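Side-chain contacts in nicotinate-nucleotide pyrophosphorylase (Ehrlichia chaffeensis, PDB 3L0G), which probably converts quinolinate and phosphoribosyl pyrophosphate into nicotinate mononucleotide, with loss of carbon dioxide, in the biosynthesis of NAD: residues N32-K35 with E36-D40; D138-G142 with T143-I147; V181-D185 with N186-S190; R266-L270 with T271-Y275. All blocks are in the same frame, centred on the assembly; numbering follows the deposited sequence.

Interaction 1 (N32-K35 with E36-D40); sequences NALK and EDLGD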
loop_
_atom_site.group_PDB
_atom_site.type_symbol
_atom_site.label_atom_id
_atom_site.label_comp_id
_atom_site.label_asym_id
_atom_site.label_seq_id
_atom_site.Cartn_x
_atom_site.Cartn_y
_atom_site.Cartn_z
ATOM N N ASN C 32 3.876 4.226 4.644
ATOM C CA ASN C 32 3.721 3.697 5.992
ATOM C C ASN C 32 4.735 4.329 6.960
ATOM O O ASN C 32 4.408 4.571 8.111
ATOM C CB ASN C 32 3.819 2.169 6.021
ATOM C CG ASN C 32 2.669 1.471 5.264
ATOM O OD1 ASN C 32 2.831 0.350 4.802
ATOM N ND2 ASN C 32 1.511 2.123 5.150
ATOM N N ALA C 33 5.957 4.598 6.507
ATOM C CA ALA C 33 6.937 5.286 7.370
ATOM C C ALA C 33 6.515 6.752 7.648
ATOM O O ALA C 33 6.590 7.215 8.777
ATOM C CB ALA C 33 8.362 5.204 6.772
ATOM N N LEU C 34 6.054 7.465 6.618
ATOM C CA LEU C 34 5.508 8.811 6.812
ATOM C C LEU C 34 4.324 8.800 7.737
ATOM O O LEU C 34 4.309 9.560 8.694
ATOM C CB LEU C 34 5.171 9.528 5.478
ATOM C CG LEU C 34 6.389 9.832 4.613
ATOM C CD1 LEU C 34 5.987 10.090 3.119
ATOM C CD2 LEU C 34 7.284 11.000 5.171
ATOM N N LYS C 35 3.338 7.943 7.483
ATOM C CA LYS C 35 2.142 7.864 8.314
ATOM C C LYS C 35 2.458 7.584 9.812
ATOM O O LYS C 35 1.915 8.234 10.706
ATOM C CB LYS C 35 1.150 6.801 7.779
ATOM C CG LYS C 35 -0.135 6.642 8.615
ATOM C CD LYS C 35 -1.311 5.884 7.873
ATOM C CE LYS C 35 -0.984 4.416 7.447
ATOM N NZ LYS C 35 -0.630 3.470 8.577
ATOM N N GLU C 36 3.341 6.644 10.084
ATOM C CA GLU C 36 3.631 6.311 11.463
ATOM C C GLU C 36 4.289 7.507 12.227
ATOM O O GLU C 36 4.040 7.674 13.413
ATOM C CB GLU C 36 4.436 4.995 11.549
ATOM C CG GLU C 36 5.901 5.140 11.517
ATOM C CD GLU C 36 6.638 3.824 11.432
ATOM O OE1 GLU C 36 6.069 2.757 11.783
ATOM O OE2 GLU C 36 7.804 3.886 10.967
ATOM N N ASP C 37 5.067 8.349 11.534
ATOM C CA ASP C 37 5.791 9.455 12.176
ATOM C C ASP C 37 5.040 10.779 12.186
ATOM O O ASP C 37 5.280 11.614 13.085
ATOM C CB ASP C 37 7.138 9.689 11.471
ATOM C CG ASP C 37 8.199 10.232 12.386
ATOM O OD1 ASP C 37 8.099 10.061 13.637
ATOM O OD2 ASP C 37 9.157 10.836 11.846
ATOM N N LEU C 38 4.186 10.983 11.169
ATOM C CA LEU C 38 3.459 12.249 10.964
ATOM C C LEU C 38 1.942 12.173 11.269
ATOM O O LEU C 38 1.286 13.215 11.494
ATOM C CB LEU C 38 3.723 12.795 9.534
ATOM C CG LEU C 38 5.159 13.303 9.258
ATOM C CD1 LEU C 38 5.381 13.532 7.764
ATOM C CD2 LEU C 38 5.499 14.581 10.006
ATOM N N GLY C 39 1.374 10.963 11.290
ATOM C CA GLY C 39 -0.018 10.753 11.709
ATOM C C GLY C 39 -0.994 11.707 11.022
ATOM O O GLY C 39 -0.826 12.010 9.834
ATOM N N ASP C 40 -1.986 12.201 11.772
ATOM C CA ASP C 40 -2.967 13.180 11.243
ATOM C C ASP C 40 -2.684 14.619 11.620
ATOM O O ASP C 40 -3.099 15.521 10.899
ATOM C CB ASP C 40 -4.387 12.842 11.705
ATOM C CG ASP C 40 -4.824 11.486 11.248
ATOM O OD1 ASP C 40 -4.558 11.135 10.083
ATOM O OD2 ASP C 40 -5.421 10.759 12.057
HETATM O O HOH W 1 8.938 6.533 10.397
#

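Interaction 2 (D138-G142 with T143-I147); sequences DEVSG and TKVKI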
loop_
_atom_site.group_PDB
_atom_site.type_symbol
_atom_site.label_atom_id
_atom_site.label_comp_id
_atom_site.label_asym_id
_atom_site.label_seq_id
_atom_site.Cartn_x
_atom_site.Cartn_y
_atom_site.Cartn_z
ATOM N N ASP C 138 33.403 -9.303 -0.340
ATOM C CA ASP C 138 34.852 -9.102 -0.467
ATOM C C ASP C 138 35.707 -10.234 0.090
ATOM O O ASP C 138 36.731 -10.543 -0.444
ATOM C CB ASP C 138 35.256 -7.765 0.183
ATOM C CG ASP C 138 34.838 -6.575 -0.661
ATOM O OD1 ASP C 138 34.477 -6.757 -1.845
ATOM O OD2 ASP C 138 34.876 -5.453 -0.170
ATOM N N GLU C 139 35.249 -10.848 1.160
ATOM C CA GLU C 139 35.994 -11.829 1.896
ATOM C C GLU C 139 35.949 -13.184 1.219
ATOM O O GLU C 139 36.804 -14.029 1.500
ATOM C CB GLU C 139 35.441 -11.874 3.337
ATOM C CG GLU C 139 36.054 -12.858 4.310
ATOM C CD GLU C 139 37.543 -12.664 4.497
ATOM O OE1 GLU C 139 38.089 -11.581 4.171
ATOM O OE2 GLU C 139 38.153 -13.620 4.965
ATOM N N VAL C 140 34.971 -13.403 0.332
ATOM C CA VAL C 140 34.946 -14.616 -0.483
ATOM C C VAL C 140 35.485 -14.359 -1.906
ATOM O O VAL C 140 35.375 -15.233 -2.771
ATOM C CB VAL C 140 33.521 -15.290 -0.491
ATOM C CG1 VAL C 140 32.995 -15.441 0.946
ATOM C CG2 VAL C 140 32.505 -14.501 -1.330
ATOM N N SER C 141 36.100 -13.195 -2.146
ATOM C CA SER C 141 36.643 -12.876 -3.467
ATOM C C SER C 141 37.644 -13.922 -3.955
ATOM O O SER C 141 38.412 -14.469 -3.172
ATOM C CB SER C 141 37.345 -11.519 -3.459
ATOM O OG SER C 141 37.780 -11.192 -4.768
ATOM N N GLY C 142 37.648 -14.174 -5.259
ATOM C CA GLY C 142 38.524 -15.188 -5.853
ATOM C C GLY C 142 38.086 -16.619 -5.597
ATOM O O GLY C 142 38.863 -17.550 -5.849
ATOM N N THR C 143 36.873 -16.804 -5.066
ATOM C CA THR C 143 36.174 -18.097 -5.101
ATOM C C THR C 143 34.975 -17.925 -6.022
ATOM O O THR C 143 34.631 -16.800 -6.409
ATOM C CB THR C 143 35.673 -18.548 -3.700
ATOM O OG1 THR C 143 34.547 -17.751 -3.292
ATOM C CG2 THR C 143 36.777 -18.446 -2.659
ATOM N N LYS C 144 34.296 -19.009 -6.350
ATOM C CA LYS C 144 33.105 -18.907 -7.207
ATOM C C LYS C 144 31.860 -18.542 -6.424
ATOM O O LYS C 144 30.789 -18.431 -7.004
ATOM C CB LYS C 144 32.841 -20.218 -7.949
ATOM C CG LYS C 144 32.535 -21.416 -7.030
ATOM C CD LYS C 144 32.300 -22.677 -7.882
ATOM C CE LYS C 144 32.421 -23.959 -7.081
ATOM N NZ LYS C 144 31.470 -24.976 -7.639
ATOM N N VAL C 145 31.990 -18.333 -5.119
ATOM C CA VAL C 145 30.814 -18.198 -4.271
ATOM C C VAL C 145 30.075 -16.862 -4.450
ATOM O O VAL C 145 30.697 -15.804 -4.575
ATOM C CB VAL C 145 31.181 -18.408 -2.803
ATOM C CG1 VAL C 145 30.000 -18.112 -1.916
ATOM C CG2 VAL C 145 31.660 -19.836 -2.602
ATOM N N LYS C 146 28.753 -16.934 -4.482
ATOM C CA LYS C 146 27.904 -15.739 -4.348
ATOM C C LYS C 146 27.244 -15.710 -2.968
ATOM O O LYS C 146 26.805 -16.739 -2.453
ATOM C CB LYS C 146 26.834 -15.712 -5.454
ATOM C CG LYS C 146 27.399 -15.796 -6.899
ATOM C CD LYS C 146 28.252 -14.571 -7.192
ATOM C CE LYS C 146 28.809 -14.563 -8.589
ATOM N NZ LYS C 146 29.536 -13.280 -8.835
ATOM N N ILE C 147 27.180 -14.535 -2.360
ATOM C CA ILE C 147 26.473 -14.350 -1.090
ATOM C C ILE C 147 24.973 -14.156 -1.387
ATOM O O ILE C 147 24.618 -13.341 -2.252
ATOM C CB ILE C 147 27.029 -13.118 -0.324
ATOM C CG1 ILE C 147 28.542 -13.307 0.006
ATOM C CG2 ILE C 147 26.207 -12.846 0.916
ATOM C CD1 ILE C 147 28.914 -14.666 0.735
#

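Interaction 3 (V181-D185 with N186-S190); sequences VLIKD and NHIAS. With FMT (formic acid), chain J.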
loop_
_atom_site.group_PDB
_atom_site.type_symbol
_atom_site.label_atom_id
_atom_site.label_comp_id
_atom_site.label_asym_id
_atom_site.label_seq_id
_atom_site.Cartn_x
_atom_site.Cartn_y
_atom_site.Cartn_z
ATOM N N VAL C 181 10.613 -22.850 -5.291
ATOM C CA VAL C 181 10.440 -24.006 -4.422
ATOM C C VAL C 181 11.651 -24.148 -3.503
ATOM O O VAL C 181 12.821 -24.076 -3.940
ATOM C CB VAL C 181 10.239 -25.292 -5.233
ATOM C CG1 VAL C 181 10.453 -26.547 -4.332
ATOM C CG2 VAL C 181 8.836 -25.273 -5.892
ATOM N N LEU C 182 11.374 -24.322 -2.217
ATOM C CA LEU C 182 12.441 -24.635 -1.266
ATOM C C LEU C 182 11.806 -25.506 -0.212
ATOM O O LEU C 182 11.045 -25.015 0.606
ATOM C CB LEU C 182 13.064 -23.362 -0.650
ATOM C CG LEU C 182 14.192 -23.650 0.361
ATOM C CD1 LEU C 182 15.325 -24.442 -0.296
ATOM C CD2 LEU C 182 14.744 -22.354 0.976
ATOM N N ILE C 183 12.107 -26.806 -0.292
ATOM C CA ILE C 183 11.572 -27.810 0.595
ATOM C C ILE C 183 12.407 -27.744 1.845
ATOM O O ILE C 183 13.633 -27.823 1.784
ATOM C CB ILE C 183 11.676 -29.223 -0.038
ATOM C CG1 ILE C 183 10.911 -29.234 -1.400
ATOM C CG2 ILE C 183 11.184 -30.296 0.939
ATOM C CD1 ILE C 183 11.029 -30.495 -2.195
ATOM N N LYS C 184 11.729 -27.598 2.976
ATOM C CA LYS C 184 12.358 -27.262 4.239
ATOM C C LYS C 184 12.278 -28.395 5.211
ATOM O O LYS C 184 11.502 -29.335 5.005
ATOM C CB LYS C 184 11.715 -25.981 4.788
ATOM C CG LYS C 184 12.168 -24.773 3.980
ATOM C CD LYS C 184 11.734 -23.444 4.565
ATOM C CE LYS C 184 12.251 -22.273 3.746
ATOM N NZ LYS C 184 13.614 -21.759 4.143
ATOM N N ASP C 185 13.084 -28.314 6.273
ATOM C CA ASP C 185 13.011 -29.251 7.398
ATOM C C ASP C 185 11.564 -29.569 7.777
ATOM O O ASP C 185 11.186 -30.730 7.955
ATOM C CB ASP C 185 13.808 -28.743 8.630
ATOM C CG ASP C 185 13.328 -27.379 9.165
ATOM O OD1 ASP C 185 12.387 -26.729 8.612
ATOM O OD2 ASP C 185 13.885 -26.965 10.209
ATOM N N ASN C 186 10.739 -28.541 7.854
ATOM C CA ASN C 186 9.352 -28.725 8.320
ATOM C C ASN C 186 8.395 -29.380 7.306
ATOM O O ASN C 186 7.383 -29.957 7.692
ATOM C CB ASN C 186 8.810 -27.419 8.858
ATOM C CG ASN C 186 9.383 -27.079 10.233
ATOM O OD1 ASN C 186 9.383 -25.908 10.645
ATOM N ND2 ASN C 186 9.868 -28.106 10.960
ATOM N N HIS C 187 8.723 -29.308 6.019
ATOM C CA HIS C 187 7.979 -30.077 5.014
ATOM C C HIS C 187 8.267 -31.558 5.170
ATOM O O HIS C 187 7.355 -32.381 5.141
ATOM C CB HIS C 187 8.338 -29.631 3.613
ATOM C CG HIS C 187 7.926 -28.236 3.322
ATOM N ND1 HIS C 187 8.833 -27.206 3.171
ATOM C CD2 HIS C 187 6.694 -27.684 3.178
ATOM C CE1 HIS C 187 8.174 -26.083 2.957
ATOM N NE2 HIS C 187 6.879 -26.347 2.939
ATOM N N ILE C 188 9.540 -31.870 5.364
ATOM C CA ILE C 188 10.012 -33.235 5.429
ATOM C C ILE C 188 9.382 -33.852 6.672
ATOM O O ILE C 188 8.903 -34.981 6.621
ATOM C CB ILE C 188 11.553 -33.282 5.536
ATOM C CG1 ILE C 188 12.206 -32.728 4.271
ATOM C CG2 ILE C 188 12.053 -34.683 5.837
ATOM C CD1 ILE C 188 13.733 -32.527 4.372
ATOM N N ALA C 189 9.385 -33.097 7.772
ATOM C CA ALA C 189 8.785 -33.558 9.030
ATOM C C ALA C 189 7.273 -33.683 8.941
ATOM O O ALA C 189 6.697 -34.545 9.600
ATOM C CB ALA C 189 9.170 -32.635 10.228
ATOM N N SER C 190 6.622 -32.829 8.147
ATOM C CA SER C 190 5.166 -32.923 7.979
ATOM C C SER C 190 4.699 -34.108 7.100
ATOM O O SER C 190 3.654 -34.688 7.358
ATOM C CB SER C 190 4.607 -31.622 7.404
ATOM O OG SER C 190 4.604 -30.597 8.370
HETATM C C FMT J . 14.226 -18.683 1.773
HETATM O O1 FMT J . 14.089 -18.391 0.577
HETATM O O2 FMT J . 13.373 -19.305 2.419
#

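Interaction 4 (R266-L270 with T271-Y275); sequences RNIAL and TGVDY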
loop_
_atom_site.group_PDB
_atom_site.type_symbol
_atom_site.label_atom_id
_atom_site.label_comp_id
_atom_site.label_asym_id
_atom_site.label_seq_id
_atom_site.Cartn_x
_atom_site.Cartn_y
_atom_site.Cartn_z
ATOM N N ARG C 266 35.203 -17.212 4.531
ATOM C CA ARG C 266 36.173 -17.629 3.506
ATOM C C ARG C 266 36.454 -19.119 3.557
ATOM O O ARG C 266 36.488 -19.774 2.533
ATOM C CB ARG C 266 37.492 -16.855 3.576
ATOM C CG ARG C 266 38.357 -17.093 2.356
ATOM C CD ARG C 266 39.559 -16.115 2.248
ATOM N NE ARG C 266 40.233 -16.327 0.960
ATOM C CZ ARG C 266 39.810 -15.836 -0.206
ATOM N NH1 ARG C 266 40.465 -16.112 -1.328
ATOM N NH2 ARG C 266 38.713 -15.088 -0.276
ATOM N N ASN C 267 36.646 -19.648 4.756
ATOM C CA ASN C 267 36.876 -21.083 4.920
ATOM C C ASN C 267 35.754 -21.904 4.307
ATOM O O ASN C 267 36.006 -22.910 3.650
ATOM C CB ASN C 267 36.992 -21.457 6.401
ATOM C CG ASN C 267 38.295 -21.015 7.023
ATOM O OD1 ASN C 267 38.324 -20.668 8.214
ATOM N ND2 ASN C 267 39.384 -21.032 6.241
ATOM N N ILE C 268 34.516 -21.470 4.534
ATOM C CA ILE C 268 33.359 -22.136 3.948
ATOM C C ILE C 268 33.434 -22.012 2.426
ATOM O O ILE C 268 33.201 -22.998 1.719
ATOM C CB ILE C 268 32.034 -21.594 4.513
ATOM C CG1 ILE C 268 31.931 -21.965 6.009
ATOM C CG2 ILE C 268 30.819 -22.142 3.717
ATOM C CD1 ILE C 268 30.705 -21.458 6.682
ATOM N N ALA C 269 33.807 -20.830 1.922
ATOM C CA ALA C 269 33.820 -20.598 0.475
ATOM C C ALA C 269 34.812 -21.509 -0.255
ATOM O O ALA C 269 34.538 -21.936 -1.357
ATOM C CB ALA C 269 34.083 -19.131 0.143
ATOM N N LEU C 270 35.949 -21.801 0.370
ATOM C CA LEU C 270 37.001 -22.613 -0.264
ATOM C C LEU C 270 36.680 -24.113 -0.337
ATOM O O LEU C 270 37.426 -24.849 -0.967
ATOM C CB LEU C 270 38.344 -22.429 0.454
ATOM C CG LEU C 270 38.945 -21.025 0.478
ATOM C CD1 LEU C 270 40.086 -20.991 1.501
ATOM C CD2 LEU C 270 39.411 -20.603 -0.915
ATOM N N THR C 271 35.610 -24.562 0.330
ATOM C CA THR C 271 35.174 -25.959 0.258
ATOM C C THR C 271 34.674 -26.299 -1.153
ATOM O O THR C 271 34.731 -27.454 -1.557
ATOM C CB THR C 271 34.035 -26.290 1.267
ATOM O OG1 THR C 271 32.868 -25.525 0.951
ATOM C CG2 THR C 271 34.458 -26.021 2.707
ATOM N N GLY C 272 34.204 -25.299 -1.906
ATOM C CA GLY C 272 33.694 -25.521 -3.284
ATOM C C GLY C 272 32.162 -25.501 -3.426
ATOM O O GLY C 272 31.599 -25.972 -4.435
ATOM N N VAL C 273 31.485 -24.955 -2.420
ATOM C CA VAL C 273 30.050 -24.713 -2.509
ATOM C C VAL C 273 29.805 -23.554 -3.507
ATOM O O VAL C 273 30.738 -22.835 -3.854
ATOM C CB VAL C 273 29.461 -24.449 -1.099
ATOM C CG1 VAL C 273 29.582 -25.728 -0.234
ATOM C CG2 VAL C 273 30.120 -23.237 -0.410
ATOM N N ASP C 274 28.584 -23.401 -3.987
ATOM C CA ASP C 274 28.236 -22.351 -4.962
ATOM C C ASP C 274 27.729 -21.058 -4.329
ATOM O O ASP C 274 28.011 -19.959 -4.815
ATOM C CB ASP C 274 27.158 -22.867 -5.916
ATOM C CG ASP C 274 27.598 -24.133 -6.654
ATOM O OD1 ASP C 274 28.563 -24.054 -7.421
ATOM O OD2 ASP C 274 27.004 -25.211 -6.437
ATOM N N TYR C 275 26.979 -21.203 -3.245
ATOM C CA TYR C 275 26.330 -20.077 -2.599
ATOM C C TYR C 275 26.522 -20.163 -1.093
ATOM O O TYR C 275 26.615 -21.259 -0.540
ATOM C CB TYR C 275 24.839 -20.098 -2.916
ATOM C CG TYR C 275 24.519 -19.919 -4.396
ATOM C CD1 TYR C 275 24.609 -18.663 -4.982
ATOM C CD2 TYR C 275 24.128 -20.983 -5.192
ATOM C CE1 TYR C 275 24.307 -18.459 -6.290
ATOM C CE2 TYR C 275 23.835 -20.790 -6.566
ATOM C CZ TYR C 275 23.924 -19.518 -7.089
ATOM O OH TYR C 275 23.664 -19.252 -8.407
#

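Interaction 1 (N32-K35 with E36-D40)
Glu36 folds back along the last turns of helix 27-38 and covers the carbonyls of Asn32 and Ala33. Its CB lies 3.5 Å from Asn32 O, and its CG is equally near Ala33 O. The chi1 of 90° turns the chain back toward the preceding turn, and beyond CG it runs extended. The carboxylate therefore ends beside Ala33. One water links the two residues, donating to Ala33 O and to Glu36 OE2, each at 2.9 Å. OE2 also takes the backbone N of Gly156 of the second subunit.

Lys35 leaves the helix on another side. Bends at chi3 and chi4 bring its NZ to two acidic partners, in salt bridges with Glu28 of the second subunit and Asp40 of the third. The backbone of Lys35 closes the helix: Gly39 N gives a hydrogen bond of 2.8 Å to Lys35 O. Gly39 leaves helical geometry with positive phi.

Leu34 and Leu38 form the apolar ridge, one turn apart and pointing the same way. Leu34 CD2 and Leu38 CD1 are 4.1 Å apart. Along the backbone, Leu38 N donates to Leu34 O at 2.9 Å. Leu34 also lies on Val118 of helix 116-139.

Asp37 forms salt bridges with Arg151 and Arg158 of the second subunit. The helix end is amphipathic, with the two leucines on one side and Lys35, Glu36 and Asp37 on the others. The polar groups are spent on salt bridges and hydrogen bonds to neighbouring subunits, while the leucines add apolar packing within the chain and, through Leu38, on Leu177 of the second subunit.

Interaction 2 (D138-G142 with T143-I147)
Val140 and Thr143 hold the ends of a type II beta turn that leads from helix 116-139 toward strand 146-148. Within this chain the strand is an outermost one of the parallel sheet, part of the open alpha/beta barrel of quinolinate phosphoribosyltransferases.

The tight part centres on Val140 O, which accepts two hydrogen bonds from Thr143. One comes from OG1 at 2.7 Å, in the carbonyl plane. The other comes from the backbone N at 3.2 Å and is tilted from that plane. Thr143 OG1 sits between its own backbone N and carbonyl carbon (chi1 73°), which brings it to Val140 O. Thr143 CG2 stands 3.5 Å from the same oxygen.

On the buried side the first bond of the Val140 side chain points toward the strand. Its CG2 lies 4.1 Å from Ile147 CD1 and 4.4 Å from Val145 CB. The Val140 and Ile147 side chains cross at a slant, with both methyls of the valine near the isoleucine tip. Val140 also touches Val265, and Val145 touches Ala269, both on helix 262-269.

The solvent side is looser. Ser141, modelled in two conformers, and Gly142 form the exposed corner of the turn. Gly142 has positive phi, as expected at the third position of a type II turn. The side chain of Lys144 starts away from residues 138-142, and its NZ reaches Asp274 in a salt bridge.

Thr143 OG1 is an acceptor as well: Val145 N donates to it at 3.2 Å with an N-H...O angle of 161°, closing an ST turn.

Interaction 3 (V181-D185 with N186-S190)
Strand 181-183 passes through Lys184, at the N-cap position, into helix 185-191, and the two short axes make an angle of 60°. Lys184 O starts the helical bonding, receiving Ile188 N at 3.2 Å.

The imidazole of His187 turns back to the strand end. Lys184 N donates to His187 ND1 at 2.9 Å, and it approaches the ring edge almost in plane. ND1 is therefore an acceptor. CG of His187 lies anti to its own carbonyl carbon (chi1 -65°), which swings the ring back beside residues 183 and 184. The other nitrogen, NE2, is hydrogen-bonded to Thr46 of the second subunit. Both edge nitrogens are thus engaged, which fixes the rotation of the ring.

This is a strand-to-helix junction of the open alpha/beta barrel, at a strand that is outermost in the parallel sheet within this chain. Ile183 supplies the apolar side. Its CG2 meets His187 CB at 4.0 Å and Ile188 CG1 at 4.2 Å. Both isoleucines also pack on Ile212 of strand 210-214.

Lys184 sends its amine the other way. The chain is extended until it bends at chi4, and NZ donates to O2 of a bound formic acid or formate at 3.0 Å. Arg151 and Arg174 also hydrogen-bond this small group, which probably came from the crystallisation liquor, so three basic side chains hold it. Leu182 CD2 borders it at 3.6 Å from O2.

Within the helix, Ser190 OG donates to Asn186 O at 2.9 Å, one turn back.

Interaction 4 (R266-L270 with T271-Y275)
Thr271 bends over the end of helix 262-269 and grips Ile268 O with two groups. OG1 donates at 2.7 Å, nearly straight onto the carbonyl oxygen. The backbone N donates at 3.2 Å from above the carbonyl plane. The chi1 of 63° explains the first bond, because it holds OG1 between the threonine's own N and carbonyl carbon and so within reach of Ile268 O.

The same rotation places CG2 beside the backbone N, anti to the carbonyl carbon. This methyl rests 3.4 Å from Ile268 O and 3.6 Å from Asn267 O. Thr271 also touches Ile238, Ile241 and Lys242 of helix 238-248.

Val273 follows the turn and comes back to the helix. Its CG2 points between its own N and carbonyl carbon, 3.8 Å from Ile268 O. It also meets CG2 of Ile268 at 4.3 Å. Both valine and isoleucine pack on Val256 of strand 253-257, so this side of the contact is buried.

Leu270 is exposed, and its side chain lies on Thr143. Gly272 leaves the helical angles with positive phi (104°). Its N gives a weak bond to Ala269 O.

Residues 269-272 form a type I beta turn. The turn follows the last helical residues and hands the chain on to strand 275-277, as a helix-to-strand connection in the parallel alpha/beta part of the C-terminal domain.

All four contacts are local and follow in series along the chain, so none nests or crosses. Interaction 1 closes the end of helix 27-38, far from the others; it faces the second subunit and reaches the third. Interaction 2 closes the turn from helix 116-139 into strand 146-148. Interaction 3 joins strand 181-183, the other outermost strand of the same parallel sheet within this chain, to helix 185-191, and also meets the second subunit. Interaction 4 lies at the C-terminal end of helix 262-269, ahead of strand 275-277, which neighbours strand 146-148. Interactions 2 and 4 touch: Arg266 NH2 probably hydrogen-bonds Glu139 O and Ser141 O, tying helix 262-269 to the helix end and turn of interaction 2.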